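Local coordinates for protein muconate lactonizing enzyme (Corynebacterium glutamicum, PDB 3I4K) that belongs to the enolase superfamily, pairing a muconate lactonizing enzyme-type N-terminal domain with a magnesium-binding barrel domain, at residues A312-F317 / T328-P333. Sequence-based numbering, arbitrary orientation.
Sequences AASLQF and TELFGP
Leu-315 on helix 308-320 and Leu-330 on the turn after strand 327-328 bring their backbones closest, CA to CA 7.6 Å. Segment 312-317 is regular helix; 328-333 is mostly irregular, makes an inverse gamma turn centred on Leu-330 and then runs into helix 332-335. No hydrogen bond joins the two, so the contact rests on carbon alone.

Leu-330 points at the helix, about 12 Å from the bound magnesium ion. With CG anti to its own carbonyl carbon (chi1 -66°), its branch reaches two successive helix residues. CD1 of Leu-330 meets CD2 of Leu-315 at 3.5 Å, a tight fit, the two leucines running antiparallel alongside one another. CD2 of Leu-330 lies 3.7 Å from CB of Ser-314, whose hydroxyl is hydrogen-bonded to Thr-276. The backbone N of Leu-330 makes a weak hydrogen bond, 3.3 Å, to OG1 of Thr-328, while its carbonyl is taken by the hydroxyl of Tyr-347.

Leu-315 and Thr-328 also touch Val-138 of strand 137-144. Backbone bonds tie Thr-328 to Asp-139 and Thr-141, and Glu-329 to Gly-301, so 327-328 bridges the first and seventh strands, closing the modified TIM barrel of the enolase superfamily, with helix 308-320 packed outside.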
loop_
_atom_site.group_PDB
_atom_site.type_symbol
_atom_site.label_atom_id
_atom_site.label_comp_id
_atom_site.label_asym_id
_atom_site.label_seq_id
_atom_site.Cartn_x
_atom_site.Cartn_y
_atom_site.Cartn_z
ATOM N N ALA A 312 14.354 -4.214 13.520
ATOM C CA ALA A 312 14.356 -5.298 12.547
ATOM C C ALA A 312 13.050 -5.287 11.750
ATOM O O ALA A 312 13.024 -5.618 10.566
ATOM C CB ALA A 312 14.525 -6.636 13.259
ATOM N N ALA A 313 11.960 -4.915 12.410
ATOM C CA ALA A 313 10.676 -4.861 11.731
ATOM C C ALA A 313 10.745 -3.740 10.700
ATOM O O ALA A 313 10.239 -3.879 9.586
ATOM C CB ALA A 313 9.558 -4.606 12.733
ATOM N N SER A 314 11.397 -2.638 11.065
ATOM C CA SER A 314 11.523 -1.508 10.150
ATOM C C SER A 314 12.511 -1.764 9.012
ATOM O O SER A 314 12.376 -1.186 7.931
ATOM C CB SER A 314 11.911 -0.236 10.912
ATOM O OG SER A 314 10.804 0.255 11.659
ATOM N N LEU A 315 13.506 -2.615 9.244
ATOM C CA LEU A 315 14.475 -2.921 8.195
ATOM C C LEU A 315 13.837 -3.859 7.162
ATOM O O LEU A 315 14.157 -3.804 5.970
ATOM C CB LEU A 315 15.738 -3.552 8.794
ATOM C CG LEU A 315 16.695 -2.598 9.518
ATOM C CD1 LEU A 315 17.712 -3.401 10.305
ATOM C CD2 LEU A 315 17.403 -1.691 8.515
ATOM N N GLN A 316 12.931 -4.716 7.620
ATOM C CA GLN A 316 12.242 -5.630 6.719
ATOM C C GLN A 316 11.348 -4.772 5.826
ATOM O O GLN A 316 11.161 -5.066 4.642
ATOM C CB GLN A 316 11.386 -6.622 7.510
ATOM C CG GLN A 316 12.195 -7.589 8.378
ATOM C CD GLN A 316 12.863 -8.707 7.580
ATOM O OE1 GLN A 316 13.833 -9.315 8.039
ATOM N NE2 GLN A 316 12.337 -8.993 6.396
ATOM N N PHE A 317 10.805 -3.704 6.405
ATOM C CA PHE A 317 9.937 -2.808 5.654
ATOM C C PHE A 317 10.777 -2.101 4.603
ATOM O O PHE A 317 10.420 -2.078 3.435
ATOM C CB PHE A 317 9.259 -1.779 6.570
ATOM C CG PHE A 317 8.339 -0.837 5.832
ATOM C CD1 PHE A 317 8.782 0.421 5.429
ATOM C CD2 PHE A 317 7.058 -1.246 5.465
ATOM C CE1 PHE A 317 7.962 1.264 4.662
ATOM C CE2 PHE A 317 6.226 -0.413 4.696
ATOM C CZ PHE A 317 6.689 0.847 4.296
ATOM N N THR A 328 17.900 5.763 5.807
ATOM C CA THR A 328 17.223 5.550 7.083
ATOM C C THR A 328 18.062 6.122 8.234
ATOM O O THR A 328 19.120 6.708 8.020
ATOM C CB THR A 328 17.065 4.045 7.388
ATOM O OG1 THR A 328 18.321 3.537 7.869
ATOM C CG2 THR A 328 16.674 3.259 6.128
ATOM N N GLU A 329 17.562 5.935 9.450
ATOM C CA GLU A 329 18.245 6.350 10.675
ATOM C C GLU A 329 17.954 5.226 11.664
ATOM O O GLU A 329 17.724 5.462 12.849
ATOM C CB GLU A 329 17.686 7.677 11.212
ATOM C CG GLU A 329 16.169 7.729 11.296
ATOM C CD GLU A 329 15.651 8.873 12.156
ATOM O OE1 GLU A 329 16.351 9.900 12.291
ATOM O OE2 GLU A 329 14.527 8.739 12.689
ATOM N N LEU A 330 17.957 3.998 11.157
ATOM C CA LEU A 330 17.664 2.825 11.976
ATOM C C LEU A 330 18.911 2.356 12.723
ATOM O O LEU A 330 19.480 1.306 12.417
ATOM C CB LEU A 330 17.107 1.705 11.090
ATOM C CG LEU A 330 15.738 2.009 10.474
ATOM C CD1 LEU A 330 15.336 0.893 9.526
ATOM C CD2 LEU A 330 14.697 2.160 11.578
ATOM N N PHE A 331 19.307 3.159 13.711
ATOM C CA PHE A 331 20.489 2.919 14.529
ATOM C C PHE A 331 20.130 2.580 15.972
ATOM O O PHE A 331 21.013 2.378 16.805
ATOM C CB PHE A 331 21.359 4.170 14.515
ATOM C CG PHE A 331 20.689 5.379 15.115
ATOM C CD1 PHE A 331 20.615 5.544 16.495
ATOM C CD2 PHE A 331 20.108 6.345 14.296
ATOM C CE1 PHE A 331 19.973 6.656 17.056
ATOM C CE2 PHE A 331 19.461 7.459 14.844
ATOM C CZ PHE A 331 19.395 7.614 16.223
ATOM N N GLY A 332 18.834 2.531 16.262
ATOM C CA GLY A 332 18.369 2.230 17.606
ATOM C C GLY A 332 19.258 1.273 18.387
ATOM O O GLY A 332 19.805 1.649 19.431
ATOM N N PRO A 333 19.423 0.027 17.900
ATOM C CA PRO A 333 20.246 -1.002 18.542
ATOM C C PRO A 333 21.607 -0.506 19.028
ATOM O O PRO A 333 22.080 -0.922 20.087
ATOM C CB PRO A 333 20.364 -2.067 17.457
ATOM C CG PRO A 333 19.024 -1.973 16.776
ATOM C CD PRO A 333 18.854 -0.477 16.637
#